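PDB 2BA9: putative aminooxidase from Propionibacterium acnes, which isomerises polyunsaturated fatty acid to conjugated linoleic acid and carries a bound flavin-adenine dinucleotide within an amine-oxidase-like fold. Local coordinates for residues 141-146 with 374-379; 161-166 with 297-302; 277-282 with 330-335; 284-289 with 360-365. All blocks are in the same frame, centred on the assembly; numbering follows the deposited sequence.

Interaction 1: 141-146 with 374-379; sequences LMLPFD and VSSEDY
Met-142 and Pro-144, in the loop that leads into helix 145-151, pack against Ser-376 and Tyr-379 in the first turn of helix 376-380. Ser-376 is placed for this role by its first torsion: with OG anti to the backbone N (chi1 -178°), the hydroxyl points off the helix toward the loop, where it donates to Met-142 O. The modelled 2.4 Å between Ser-376 OG and Met-142 O is too short to take at face value, and the details of this hydrogen bond are doubtful. The same hydroxyl lies against the Pro-144 ring, with CD 3.3 Å from Ser-376 OG; a small polar residue suits a spot shared by a carbonyl and a proline.

One helical turn on, Tyr-379 reaches Met-142. The two side chains cross at about a right angle, and the closest pair is Met-142 CG with Tyr-379 CD2, 3.6 Å. Beyond CG the methionine is extended, which carries SD past the rim of the ring, 5.3 Å from the centroid of Tyr-379 and 80° off its normal. This is a Met-aromatic contact made at the ring edge. The phenol oxygen of Tyr-379 is held by His-133, so the ring is tied at its far end as well.

The helix start is secured from within. Ser-375 is its N-cap, with Ser-375 OG accepting from Asp-378 N at 3.2 Å, while Tyr-379 N bonds to Ser-375 O at 2.7 Å. Side-chain capping of the first-turn amides by serine is a hallmark of helix N-termini, and here the capped turn is what the loop rests on.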
# COMPACT_ATOMS: atom_id res chain seq x y z
N LEU A 141 12.68 4.75 15.73
CA LEU A 141 11.71 4.46 14.67
C LEU A 141 11.93 3.11 13.98
O LEU A 141 11.08 2.63 13.23
CB LEU A 141 11.73 5.59 13.63
CG LEU A 141 11.25 6.96 14.13
CD1 LEU A 141 11.62 8.04 13.14
CD2 LEU A 141 9.75 6.93 14.36
N MET A 142 13.09 2.51 14.26
CA MET A 142 13.44 1.19 13.74
C MET A 142 12.82 0.04 14.56
O MET A 142 12.86 -1.13 14.14
CB MET A 142 14.96 1.06 13.71
CG MET A 142 15.63 2.14 12.88
SD MET A 142 17.38 1.83 12.64
CE MET A 142 17.89 3.36 11.82
N LEU A 143 12.25 0.39 15.72
CA LEU A 143 11.58 -0.55 16.60
C LEU A 143 10.14 -0.81 16.15
O LEU A 143 9.54 0.04 15.49
CB LEU A 143 11.53 0.02 18.02
CG LEU A 143 12.84 0.10 18.78
CD1 LEU A 143 12.70 0.91 20.10
CD2 LEU A 143 13.34 -1.34 19.04
N PRO A 144 9.56 -1.98 16.53
CA PRO A 144 8.13 -2.16 16.28
C PRO A 144 7.33 -1.00 16.90
O PRO A 144 7.73 -0.46 17.95
CB PRO A 144 7.81 -3.50 16.93
CG PRO A 144 9.12 -4.22 17.02
CD PRO A 144 10.15 -3.16 17.19
N PHE A 145 6.23 -0.62 16.25
CA PHE A 145 5.47 0.58 16.64
C PHE A 145 5.10 0.64 18.12
O PHE A 145 5.23 1.70 18.72
CB PHE A 145 4.22 0.74 15.78
CG PHE A 145 3.58 2.12 15.87
CD1 PHE A 145 4.28 3.26 15.50
CD2 PHE A 145 2.25 2.27 16.27
CE1 PHE A 145 3.69 4.52 15.57
CE2 PHE A 145 1.65 3.52 16.33
CZ PHE A 145 2.37 4.65 15.98
N ASP A 146 4.66 -0.48 18.70
CA ASP A 146 4.28 -0.49 20.12
C ASP A 146 5.48 -0.24 21.02
O ASP A 146 5.34 0.42 22.05
CB ASP A 146 3.63 -1.81 20.54
CG ASP A 146 2.18 -1.93 20.12
OD1 ASP A 146 1.46 -0.90 20.06
OD2 ASP A 146 1.76 -3.08 19.85
N VAL A 374 10.49 -5.03 5.76
CA VAL A 374 11.47 -5.85 6.50
C VAL A 374 11.23 -5.73 8.01
O VAL A 374 10.49 -4.85 8.48
CB VAL A 374 12.94 -5.54 6.12
CG1 VAL A 374 13.19 -5.89 4.64
CG2 VAL A 374 13.32 -4.08 6.42
N SER A 375 11.82 -6.66 8.75
CA SER A 375 11.63 -6.77 10.18
C SER A 375 12.38 -5.65 10.87
O SER A 375 13.30 -5.04 10.30
CB SER A 375 12.13 -8.13 10.69
OG SER A 375 13.52 -8.27 10.42
N SER A 376 11.99 -5.38 12.11
CA SER A 376 12.69 -4.39 12.92
C SER A 376 14.21 -4.67 12.98
O SER A 376 15.02 -3.77 12.77
CB SER A 376 12.10 -4.33 14.33
OG SER A 376 12.76 -3.34 15.10
N GLU A 377 14.57 -5.93 13.22
CA GLU A 377 15.98 -6.36 13.24
C GLU A 377 16.72 -6.07 11.92
O GLU A 377 17.83 -5.53 11.91
CB GLU A 377 16.06 -7.86 13.53
CG GLU A 377 17.47 -8.43 13.46
CD GLU A 377 17.51 -9.92 13.71
OE1 GLU A 377 18.23 -10.33 14.65
OE2 GLU A 377 16.83 -10.67 12.96
N ASP A 378 16.11 -6.49 10.82
CA ASP A 378 16.66 -6.27 9.50
C ASP A 378 16.72 -4.76 9.20
O ASP A 378 17.70 -4.27 8.67
CB ASP A 378 15.87 -7.07 8.45
CG ASP A 378 16.12 -8.59 8.54
OD1 ASP A 378 17.11 -9.02 9.18
OD2 ASP A 378 15.32 -9.36 7.96
N TYR A 379 15.69 -4.03 9.58
CA TYR A 379 15.71 -2.57 9.43
C TYR A 379 16.91 -1.97 10.20
O TYR A 379 17.68 -1.18 9.64
CB TYR A 379 14.36 -1.95 9.87
CG TYR A 379 14.09 -0.56 9.32
CD1 TYR A 379 13.04 -0.32 8.41
CD2 TYR A 379 14.89 0.53 9.69
CE1 TYR A 379 12.80 0.97 7.90
CE2 TYR A 379 14.66 1.80 9.18
CZ TYR A 379 13.63 2.02 8.30
OH TYR A 379 13.46 3.31 7.83

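Interaction 2: 161-166 with 297-302; sequences WINPFT and YVPDNM. With 12P (dodecaethylene glycol), chain E.
Met-302 crosses Asn-163 at about a right angle where two irregular loops meet, one joining helices 158-161 and 166-170, the other following strand 295-297 of the mixed sheet. CG of Met-302 lies opposite its own carbonyl carbon (chi1 -62°), and the extended chain beyond carries SD and CE out to Asn-163. The methyl CE comes 3.5 Å from Asn-163 OD1; the long, unbranched methionine can span between the loops. Nearer its root, Met-302 CB meets Thr-166 CG2 at 3.9 Å and Ile-162 CD1 at 4.2 Å, both approached obliquely. Thr-166 suits this place because its methyl serves the packing while its hydroxyl bonds to Gly-171 O.

Tyr-297 meets Asn-163 with its ring edge, the carbonyl O of Asn-163 lying in the ring plane, 3.3 Å from Tyr-297 CE1. No hydrogen bond joins the two segments, and each loop is held by its own backbone bonds: Ile-162 O accepts from both Phe-165 N and Thr-166 N, while Asn-301 N and Met-302 N return to Val-298 O and Pro-299 O.

The amide nitrogen of Asn-163 and the hydroxyl of Tyr-297 turn to a dodecaethylene glycol, probably from the crystallisation liquor, which runs along the contact. Such chains often settle in pockets, and one end of this one lies against the isoalloxazine of the FAD, consistent with a pocket leading to the flavin. The polymer spans both segments: Tyr-297 OH donates to its O10 at 3.1 Å, and Asn-163 ND2 donates to its O19 at 3.3 Å, with an angle of 159° at the hydrogen.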
# COMPACT_ATOMS: atom_id res chain seq x y z
N TRP A 161 -4.19 5.15 15.93
CA TRP A 161 -3.36 4.78 14.77
C TRP A 161 -3.70 3.43 14.14
O TRP A 161 -3.46 3.22 12.96
CB TRP A 161 -1.87 4.79 15.17
CG TRP A 161 -1.11 5.96 14.65
CD1 TRP A 161 -0.37 6.01 13.52
CD2 TRP A 161 -1.00 7.25 15.26
NE1 TRP A 161 0.20 7.24 13.37
CE2 TRP A 161 -0.18 8.03 14.43
CE3 TRP A 161 -1.52 7.83 16.42
CZ2 TRP A 161 0.15 9.36 14.72
CZ3 TRP A 161 -1.21 9.14 16.71
CH2 TRP A 161 -0.38 9.90 15.86
N ILE A 162 -4.26 2.54 14.93
CA ILE A 162 -4.44 1.16 14.51
C ILE A 162 -5.52 0.98 13.44
O ILE A 162 -5.38 0.13 12.57
CB ILE A 162 -4.72 0.24 15.70
CG1 ILE A 162 -4.47 -1.23 15.31
CG2 ILE A 162 -6.13 0.46 16.25
CD1 ILE A 162 -4.56 -2.18 16.48
N ASN A 163 -6.57 1.77 13.50
CA ASN A 163 -7.73 1.56 12.64
C ASN A 163 -7.45 1.79 11.14
O ASN A 163 -7.84 0.97 10.31
CB ASN A 163 -8.90 2.42 13.14
CG ASN A 163 -9.27 2.11 14.58
OD1 ASN A 163 -9.46 0.95 14.94
ND2 ASN A 163 -9.37 3.15 15.42
N PRO A 164 -6.74 2.88 10.78
CA PRO A 164 -6.29 3.02 9.39
C PRO A 164 -5.00 2.27 9.06
O PRO A 164 -4.44 2.47 7.98
CB PRO A 164 -6.03 4.53 9.26
CG PRO A 164 -6.40 5.14 10.54
CD PRO A 164 -6.36 4.06 11.56
N PHE A 165 -4.51 1.45 9.99
CA PHE A 165 -3.27 0.74 9.74
C PHE A 165 -3.47 -0.76 9.63
O PHE A 165 -3.39 -1.31 8.52
CB PHE A 165 -2.18 1.08 10.77
CG PHE A 165 -0.82 0.61 10.34
CD1 PHE A 165 -0.06 1.38 9.46
CD2 PHE A 165 -0.33 -0.62 10.76
CE1 PHE A 165 1.19 0.95 9.03
CE2 PHE A 165 0.93 -1.05 10.35
CZ PHE A 165 1.69 -0.27 9.49
N THR A 166 -3.74 -1.41 10.76
CA THR A 166 -3.89 -2.86 10.80
C THR A 166 -5.09 -3.35 9.99
O THR A 166 -4.98 -4.31 9.23
CB THR A 166 -3.98 -3.36 12.26
OG1 THR A 166 -2.77 -3.00 12.95
CG2 THR A 166 -4.17 -4.87 12.32
N TYR A 297 -15.75 -0.73 11.47
CA TYR A 297 -14.43 -1.20 11.92
C TYR A 297 -14.58 -2.08 13.15
O TYR A 297 -15.53 -1.96 13.93
CB TYR A 297 -13.52 -0.02 12.28
CG TYR A 297 -12.95 0.73 11.09
CD1 TYR A 297 -11.59 0.68 10.78
CD2 TYR A 297 -13.77 1.49 10.27
CE1 TYR A 297 -11.08 1.39 9.68
CE2 TYR A 297 -13.29 2.18 9.19
CZ TYR A 297 -11.94 2.12 8.89
OH TYR A 297 -11.48 2.82 7.79
N VAL A 298 -13.61 -2.98 13.32
CA VAL A 298 -13.65 -3.96 14.40
C VAL A 298 -12.28 -4.07 15.06
O VAL A 298 -11.50 -5.00 14.76
CB VAL A 298 -14.16 -5.34 13.92
CG1 VAL A 298 -14.58 -6.22 15.11
CG2 VAL A 298 -15.34 -5.18 13.00
N PRO A 299 -11.97 -3.11 15.95
CA PRO A 299 -10.71 -3.14 16.69
C PRO A 299 -10.47 -4.47 17.37
O PRO A 299 -9.36 -4.98 17.35
CB PRO A 299 -10.87 -2.02 17.71
CG PRO A 299 -11.83 -1.07 17.05
CD PRO A 299 -12.77 -1.90 16.27
N ASP A 300 -11.51 -5.05 17.97
CA ASP A 300 -11.40 -6.38 18.57
C ASP A 300 -10.70 -7.38 17.66
O ASP A 300 -9.91 -8.21 18.14
CB ASP A 300 -12.79 -6.93 18.95
CG ASP A 300 -13.32 -6.33 20.24
OD1 ASP A 300 -12.57 -5.66 20.98
OD2 ASP A 300 -14.52 -6.54 20.51
N ASN A 301 -11.01 -7.31 16.35
CA ASN A 301 -10.55 -8.29 15.35
C ASN A 301 -9.21 -7.90 14.69
O ASN A 301 -8.73 -8.63 13.82
CB ASN A 301 -11.62 -8.53 14.27
CG ASN A 301 -12.76 -9.44 14.75
OD1 ASN A 301 -12.70 -10.02 15.84
ND2 ASN A 301 -13.78 -9.59 13.92
N MET A 302 -8.62 -6.79 15.15
CA MET A 302 -7.29 -6.34 14.73
C MET A 302 -6.16 -6.80 15.68
O MET A 302 -4.99 -6.53 15.43
CB MET A 302 -7.27 -4.81 14.68
CG MET A 302 -8.22 -4.21 13.68
SD MET A 302 -8.29 -2.42 13.86
CE MET A 302 -9.91 -2.04 13.14
O37 12P E . -8.71 15.51 16.78
C36 12P E . -8.34 14.14 16.61
C35 12P E . -9.57 13.26 16.43
O34 12P E . -10.37 13.33 17.62
C33 12P E . -11.49 12.45 17.59
C32 12P E . -12.13 12.34 18.98
O31 12P E . -11.13 12.13 19.99
C30 12P E . -11.65 11.72 21.26
C29 12P E . -10.79 10.61 21.88
O28 12P E . -11.06 9.35 21.26
C27 12P E . -10.08 8.34 21.53
C26 12P E . -10.61 7.01 20.97
O25 12P E . -9.76 6.39 19.99
C24 12P E . -10.02 6.77 18.64
C23 12P E . -11.26 6.10 18.04
O22 12P E . -11.01 5.62 16.72
C21 12P E . -11.08 6.56 15.64
C20 12P E . -9.69 6.76 15.01
O19 12P E . -9.49 6.01 13.81
C18 12P E . -10.08 6.60 12.65
C17 12P E . -10.81 5.53 11.84
O16 12P E . -10.59 5.81 10.46
C15 12P E . -11.52 5.32 9.51
C14 12P E . -12.09 6.45 8.66
O13 12P E . -12.45 6.01 7.34
C12 12P E . -13.69 5.30 7.29
C11 12P E . -13.96 4.67 5.94
O10 12P E . -13.90 3.24 5.97
C9 12P E . -13.03 2.70 4.97
C8 12P E . -13.04 1.18 4.86
O7 12P E . -11.74 0.69 4.47
C6 12P E . -11.68 -0.71 4.17
C5 12P E . -10.24 -1.18 4.28
O4 12P E . -9.53 -0.90 3.07
C3 12P E . -9.38 0.51 2.86
C2 12P E . -8.49 0.80 1.66
O1 12P E . -8.68 2.10 1.07

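Interaction 3: 277-282 with 330-335; sequences IHQQYM and LRNHPD. With FAD (flavin-adenine dinucleotide), chain D.
Tyr-281 and Leu-330 form a non-hydrogen-bonded antiparallel pair in the mixed sheet, where strand 325-330 ends beside strand 277-288. This is the close-packed part: Leu-330 CD2 lies 4.0 Å from Tyr-281 CD1 and 3.6 Å from Gln-280 O, and the branched leucine fills the angle between ring and backbone. Tyr-281 belongs to the flavin pocket; its CE2 is 3.5 Å from C7M of the FAD, and its hydroxyl bonds to Ala-167 O.

Past Leu-330 the strand pairing gives way to side-chain bonds. Arg-331 N still donates to Gln-280 O, but then Asn-332 stands in for a backbone partner. Its CG sits between backbone N and carbonyl carbon (chi1 71°), bringing the amide to strand 277-288. OD1 accepts from Gln-280 N at 2.7 Å, the donor lying well above the carbonyl plane, and ND2 donates to Gln-279 OE1 at 3.1 Å.

The more open flank is looser. Gln-280 OE1 sits over one face of the Arg-331 guanidinium without a hydrogen bond, their planes 65° apart; Gln-280 NE2 turns to Asp-338 and Arg-331 NE to Lys-339 O. Away from that flank, a water accepts from Gln-279 NE2 at 3.0 Å and donates to Asn-332 O at 2.9 Å.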
# COMPACT_ATOMS: atom_id res chain seq x y z
N ILE A 277 9.49 -9.44 3.67
CA ILE A 277 8.28 -10.12 4.11
C ILE A 277 7.07 -9.34 3.63
O ILE A 277 7.12 -8.12 3.47
CB ILE A 277 8.25 -10.33 5.66
CG1 ILE A 277 8.64 -9.06 6.42
CG2 ILE A 277 9.23 -11.41 6.07
CD1 ILE A 277 8.55 -9.23 7.96
N HIS A 278 5.97 -10.05 3.37
CA HIS A 278 4.76 -9.40 2.87
C HIS A 278 3.52 -9.87 3.64
O HIS A 278 3.56 -10.86 4.39
CB HIS A 278 4.60 -9.63 1.36
CG HIS A 278 4.15 -11.01 0.99
ND1 HIS A 278 5.02 -12.07 0.87
CD2 HIS A 278 2.92 -11.50 0.70
CE1 HIS A 278 4.35 -13.15 0.53
NE2 HIS A 278 3.07 -12.83 0.42
N GLN A 279 2.45 -9.12 3.45
CA GLN A 279 1.17 -9.40 4.07
C GLN A 279 0.27 -10.11 3.09
O GLN A 279 0.22 -9.79 1.90
CB GLN A 279 0.50 -8.12 4.56
CG GLN A 279 1.34 -7.30 5.51
CD GLN A 279 1.54 -7.99 6.83
OE1 GLN A 279 2.55 -8.66 7.06
NE2 GLN A 279 0.57 -7.82 7.73
N GLN A 280 -0.46 -11.10 3.61
CA GLN A 280 -1.52 -11.76 2.86
C GLN A 280 -2.89 -11.14 3.23
O GLN A 280 -3.57 -11.60 4.17
CB GLN A 280 -1.49 -13.26 3.17
CG GLN A 280 -0.21 -13.97 2.73
CD GLN A 280 -0.23 -15.45 3.07
OE1 GLN A 280 -1.20 -16.16 2.77
NE2 GLN A 280 0.84 -15.93 3.69
N TYR A 281 -3.30 -10.13 2.45
CA TYR A 281 -4.49 -9.31 2.72
C TYR A 281 -5.63 -9.68 1.77
O TYR A 281 -5.51 -9.51 0.55
CB TYR A 281 -4.12 -7.83 2.53
CG TYR A 281 -5.08 -6.77 3.03
CD1 TYR A 281 -5.88 -6.98 4.16
CD2 TYR A 281 -5.13 -5.51 2.42
CE1 TYR A 281 -6.73 -5.97 4.65
CE2 TYR A 281 -5.96 -4.51 2.88
CZ TYR A 281 -6.77 -4.74 4.00
OH TYR A 281 -7.59 -3.73 4.49
N MET A 282 -6.73 -10.19 2.34
CA MET A 282 -7.81 -10.78 1.54
C MET A 282 -9.06 -9.92 1.56
O MET A 282 -9.59 -9.55 2.60
CB MET A 282 -8.15 -12.18 2.03
CG MET A 282 -9.19 -12.89 1.17
SD MET A 282 -9.21 -14.68 1.38
CE MET A 282 -10.61 -14.90 2.47
N LEU A 330 -6.82 -10.31 7.46
CA LEU A 330 -5.41 -10.64 7.25
C LEU A 330 -5.14 -12.11 7.56
O LEU A 330 -5.67 -12.66 8.54
CB LEU A 330 -4.51 -9.76 8.12
CG LEU A 330 -3.99 -8.48 7.49
CD1 LEU A 330 -3.33 -7.67 8.59
CD2 LEU A 330 -3.03 -8.78 6.34
N ARG A 331 -4.28 -12.72 6.75
CA ARG A 331 -4.01 -14.15 6.82
C ARG A 331 -2.69 -14.51 7.49
O ARG A 331 -2.43 -15.69 7.72
CB ARG A 331 -4.07 -14.77 5.42
CG ARG A 331 -5.48 -14.75 4.84
CD ARG A 331 -5.59 -15.35 3.45
NE ARG A 331 -4.75 -16.53 3.28
CZ ARG A 331 -4.61 -17.19 2.13
NH1 ARG A 331 -5.30 -16.82 1.06
NH2 ARG A 331 -3.80 -18.24 2.08
N ASN A 332 -1.86 -13.53 7.81
CA ASN A 332 -0.53 -13.81 8.35
C ASN A 332 -0.12 -12.88 9.49
O ASN A 332 -0.62 -11.77 9.62
CB ASN A 332 0.50 -13.70 7.23
CG ASN A 332 0.71 -12.26 6.80
OD1 ASN A 332 -0.18 -11.63 6.21
ND2 ASN A 332 1.87 -11.70 7.14
N HIS A 333 0.81 -13.38 10.31
CA HIS A 333 1.44 -12.62 11.39
C HIS A 333 2.70 -13.42 11.77
O HIS A 333 2.70 -14.66 11.71
CB HIS A 333 0.46 -12.49 12.56
CG HIS A 333 0.95 -11.68 13.72
ND1 HIS A 333 1.81 -12.18 14.66
CD2 HIS A 333 0.66 -10.42 14.11
CE1 HIS A 333 2.05 -11.26 15.58
NE2 HIS A 333 1.37 -10.18 15.27
N PRO A 334 3.79 -12.73 12.15
CA PRO A 334 5.02 -13.47 12.52
C PRO A 334 4.87 -14.53 13.63
O PRO A 334 5.60 -15.51 13.63
CB PRO A 334 5.97 -12.36 12.99
CG PRO A 334 5.48 -11.13 12.32
CD PRO A 334 3.99 -11.27 12.25
N ASP A 335 3.95 -14.32 14.56
CA ASP A 335 3.78 -15.20 15.71
C ASP A 335 2.85 -16.41 15.46
O ASP A 335 2.72 -17.29 16.35
CB ASP A 335 3.31 -14.38 16.91
CG ASP A 335 4.39 -13.45 17.44
OD1 ASP A 335 5.52 -13.51 16.92
OD2 ASP A 335 4.12 -12.65 18.37
PA FAD D . 1.12 -2.60 -7.29
O1A FAD D . -0.07 -1.71 -7.08
O2A FAD D . 1.06 -3.98 -6.65
O5B FAD D . 1.31 -2.84 -8.86
C5B FAD D . 2.42 -3.61 -9.27
C4B FAD D . 2.31 -3.93 -10.75
O4B FAD D . 3.45 -4.67 -11.14
C3B FAD D . 1.06 -4.76 -11.06
O3B FAD D . 0.32 -4.13 -12.09
C2B FAD D . 1.61 -6.11 -11.45
O2B FAD D . 0.75 -6.83 -12.34
C1B FAD D . 3.01 -5.73 -11.96
N9A FAD D . 3.91 -6.90 -11.91
C8A FAD D . 4.17 -7.70 -10.82
N7A FAD D . 5.03 -8.69 -11.20
C5A FAD D . 5.32 -8.52 -12.52
C6A FAD D . 6.12 -9.23 -13.44
N6A FAD D . 7.09 -10.08 -12.96
N1A FAD D . 6.22 -8.76 -14.74
C2A FAD D . 5.50 -7.66 -15.17
N3A FAD D . 4.71 -6.97 -14.26
C4A FAD D . 4.60 -7.40 -12.97
N1 FAD D . -3.25 2.79 -0.92
C2 FAD D . -3.53 4.06 -0.47
O2 FAD D . -2.80 5.00 -0.77
N3 FAD D . -4.63 4.27 0.35
C4 FAD D . -5.45 3.21 0.69
O4 FAD D . -6.43 3.44 1.41
C4X FAD D . -5.17 1.93 0.22
N5 FAD D . -5.96 0.84 0.55
C5X FAD D . -5.78 -0.40 -0.03
C6 FAD D . -6.68 -1.43 0.22
C7 FAD D . -6.51 -2.66 -0.41
C7M FAD D . -7.51 -3.75 -0.13
C8 FAD D . -5.44 -2.86 -1.28
C8M FAD D . -5.22 -4.17 -1.98
C9 FAD D . -4.55 -1.82 -1.52
C9A FAD D . -4.70 -0.58 -0.90
N10 FAD D . -3.80 0.48 -1.10
C10 FAD D . -4.07 1.73 -0.61
C1' FAD D . -2.40 0.21 -1.55
C2' FAD D . -2.18 0.62 -3.00
O2' FAD D . -3.20 0.13 -3.86
C3' FAD D . -0.81 0.10 -3.42
O3' FAD D . 0.16 0.50 -2.45
C4' FAD D . -0.44 0.59 -4.81
O4' FAD D . -1.24 -0.02 -5.81
C5' FAD D . 1.04 0.33 -5.03
O5' FAD D . 1.36 0.48 -6.39
P FAD D . 2.67 -0.26 -7.00
O1P FAD D . 2.77 0.01 -8.49
O2P FAD D . 3.86 0.23 -6.25
O3P FAD D . 2.44 -1.83 -6.79
O HOH W 1 0.18 -9.16 10.44

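Interaction 4: 284-289 with 360-365; sequences DACLVK and EKIIEE
Residues 284-288 and 361-365 run antiparallel, their short axes 4.7 Å apart at closest approach and 148° between their directions. Ala-285 N donates almost straight to Glu-364 O at 2.8 Å, and Ala-285 O accepts from Ile-363 N at 3.0 Å. Between Ala-285 and Cys-286 the register slips by one residue, a beta bulge that turns Ile-363 aside from the regular alternation. Further along, Leu-287 N bonds to Lys-361 O. Leu-287 O takes Glu-360 N at 2.9 Å and, more weakly, Lys-361 N at 3.3 Å; with Glu-360 and Lys-361 both opposite Leu-287, this is a classic bulge, placed where the chain turns a corner.

Strand 359-373 is an outermost strand of the mixed sheet, with strand 277-288 its neighbour. Helix 341-355 lies over the face carrying Asp-284, Cys-286 and Ile-362, where Ile-362 CG1 packs on Cys-286 SG. On the other face Leu-287 and Ile-363 touch each other and also Tyr-51 of strand 50-51, a setting for bulky aliphatic side chains.

Two acids end the pair. Asp-284 and Glu-365 lie side by side, their carboxylate planes 83° apart, with Asp-284 OD1 2.6 Å from Glu-365 OE2. Oxygens that close suggest one acid holds a proton, and the salt bridge from Glu-365 OE1 to Arg-345 would ease remaining negative charge. At the exposed end, Lys-289 passes obliquely across Glu-360, its CB 3.3 Å from Glu-360 OE2. With CG between backbone N and carbonyl carbon (chi1 36°), a bend at chi4 brings NZ back over Glu-360 CG but 4.5 Å from OE2, beyond salt-bridge range.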
# COMPACT_ATOMS: atom_id res chain seq x y z
N ASP A 284 -13.00 -9.68 0.05
CA ASP A 284 -14.13 -10.39 -0.52
C ASP A 284 -15.19 -9.36 -0.84
O ASP A 284 -15.56 -8.56 0.02
CB ASP A 284 -14.69 -11.40 0.47
CG ASP A 284 -13.82 -12.60 0.64
OD1 ASP A 284 -14.19 -13.66 0.09
OD2 ASP A 284 -12.79 -12.51 1.34
N ALA A 285 -15.66 -9.38 -2.09
CA ALA A 285 -16.75 -8.50 -2.54
C ALA A 285 -18.05 -9.25 -2.35
O ALA A 285 -18.24 -10.31 -2.94
CB ALA A 285 -16.56 -8.07 -4.01
N CYS A 286 -18.94 -8.70 -1.52
CA CYS A 286 -20.13 -9.39 -1.02
C CYS A 286 -21.44 -8.72 -1.41
O CYS A 286 -21.54 -7.51 -1.37
CB CYS A 286 -20.08 -9.48 0.51
SG CYS A 286 -18.64 -10.34 1.18
N LEU A 287 -22.42 -9.52 -1.82
CA LEU A 287 -23.82 -9.13 -1.78
C LEU A 287 -24.30 -9.53 -0.40
O LEU A 287 -24.04 -10.64 0.05
CB LEU A 287 -24.63 -9.85 -2.86
CG LEU A 287 -24.17 -9.59 -4.29
CD1 LEU A 287 -25.07 -10.28 -5.35
CD2 LEU A 287 -24.10 -8.10 -4.53
N VAL A 288 -24.96 -8.61 0.29
CA VAL A 288 -25.40 -8.84 1.66
C VAL A 288 -26.94 -8.77 1.73
O VAL A 288 -27.58 -8.06 0.96
CB VAL A 288 -24.71 -7.83 2.67
CG1 VAL A 288 -23.18 -7.98 2.65
CG2 VAL A 288 -25.08 -6.39 2.40
N LYS A 289 -27.52 -9.56 2.63
CA LYS A 289 -28.87 -9.27 3.10
C LYS A 289 -28.69 -8.46 4.39
O LYS A 289 -27.69 -8.63 5.12
CB LYS A 289 -29.74 -10.53 3.30
CG LYS A 289 -29.02 -11.78 3.81
CD LYS A 289 -29.98 -12.95 3.98
CE LYS A 289 -29.22 -14.25 4.27
NZ LYS A 289 -28.61 -14.86 3.04
N GLU A 360 -25.14 -13.09 1.22
CA GLU A 360 -25.84 -13.97 0.29
C GLU A 360 -24.88 -14.55 -0.74
O GLU A 360 -25.08 -15.67 -1.19
CB GLU A 360 -26.93 -13.21 -0.45
CG GLU A 360 -27.96 -12.62 0.49
CD GLU A 360 -28.98 -11.75 -0.22
OE1 GLU A 360 -28.62 -11.06 -1.21
OE2 GLU A 360 -30.15 -11.77 0.22
N LYS A 361 -23.89 -13.75 -1.13
CA LYS A 361 -22.96 -14.14 -2.17
C LYS A 361 -21.64 -13.39 -2.07
O LYS A 361 -21.64 -12.22 -1.77
CB LYS A 361 -23.58 -13.85 -3.52
CG LYS A 361 -22.99 -14.66 -4.65
CD LYS A 361 -23.52 -16.08 -4.68
CE LYS A 361 -24.98 -16.16 -5.18
NZ LYS A 361 -25.35 -15.12 -6.16
N ILE A 362 -20.54 -14.10 -2.35
CA ILE A 362 -19.23 -13.48 -2.62
C ILE A 362 -18.96 -13.63 -4.11
O ILE A 362 -18.77 -14.76 -4.62
CB ILE A 362 -18.05 -14.17 -1.85
CG1 ILE A 362 -18.27 -14.13 -0.33
CG2 ILE A 362 -16.75 -13.46 -2.17
CD1 ILE A 362 -17.48 -15.21 0.42
N ILE A 363 -18.98 -12.51 -4.83
CA ILE A 363 -18.84 -12.53 -6.29
C ILE A 363 -17.37 -12.42 -6.73
O ILE A 363 -17.03 -12.81 -7.84
CB ILE A 363 -19.70 -11.42 -7.00
CG1 ILE A 363 -19.17 -10.01 -6.71
CG2 ILE A 363 -21.20 -11.54 -6.57
CD1 ILE A 363 -19.61 -8.94 -7.72
N GLU A 364 -16.51 -11.90 -5.85
CA GLU A 364 -15.07 -11.82 -6.10
C GLU A 364 -14.24 -11.89 -4.81
O GLU A 364 -14.56 -11.26 -3.80
CB GLU A 364 -14.72 -10.55 -6.88
CG GLU A 364 -13.35 -10.57 -7.53
CD GLU A 364 -12.97 -9.27 -8.26
OE1 GLU A 364 -13.84 -8.42 -8.54
OE2 GLU A 364 -11.77 -9.12 -8.55
N GLU A 365 -13.14 -12.63 -4.88
CA GLU A 365 -12.18 -12.74 -3.79
C GLU A 365 -10.77 -12.58 -4.31
O GLU A 365 -10.43 -13.14 -5.36
CB GLU A 365 -12.28 -14.09 -3.10
CG GLU A 365 -11.52 -14.13 -1.80
CD GLU A 365 -11.64 -15.46 -1.13
OE1 GLU A 365 -10.90 -16.37 -1.55
OE2 GLU A 365 -12.49 -15.58 -0.22

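How the interactions relate
Interactions 3 and 4 share strand 277-288 and one mixed sheet: the first sits beside the flavin, the second on an outlying, partly exposed edge, and Met-282 CE packs 3.4 Å from Glu-365 OE2 between them. Interaction 4 relies on backbone bonds interrupted by bulges, whereas in interaction 3 an asparagine replaces part of the pairing. Interaction 1 is the buried one, a loop set against a capped helix start; Ile-277 packs on Val-374, joining it to interaction 3. Interaction 2, without a direct hydrogen bond between its loops, touches interaction 1 through Phe-145 and Trp-161, and interaction 3 through Thr-166 and Leu-330.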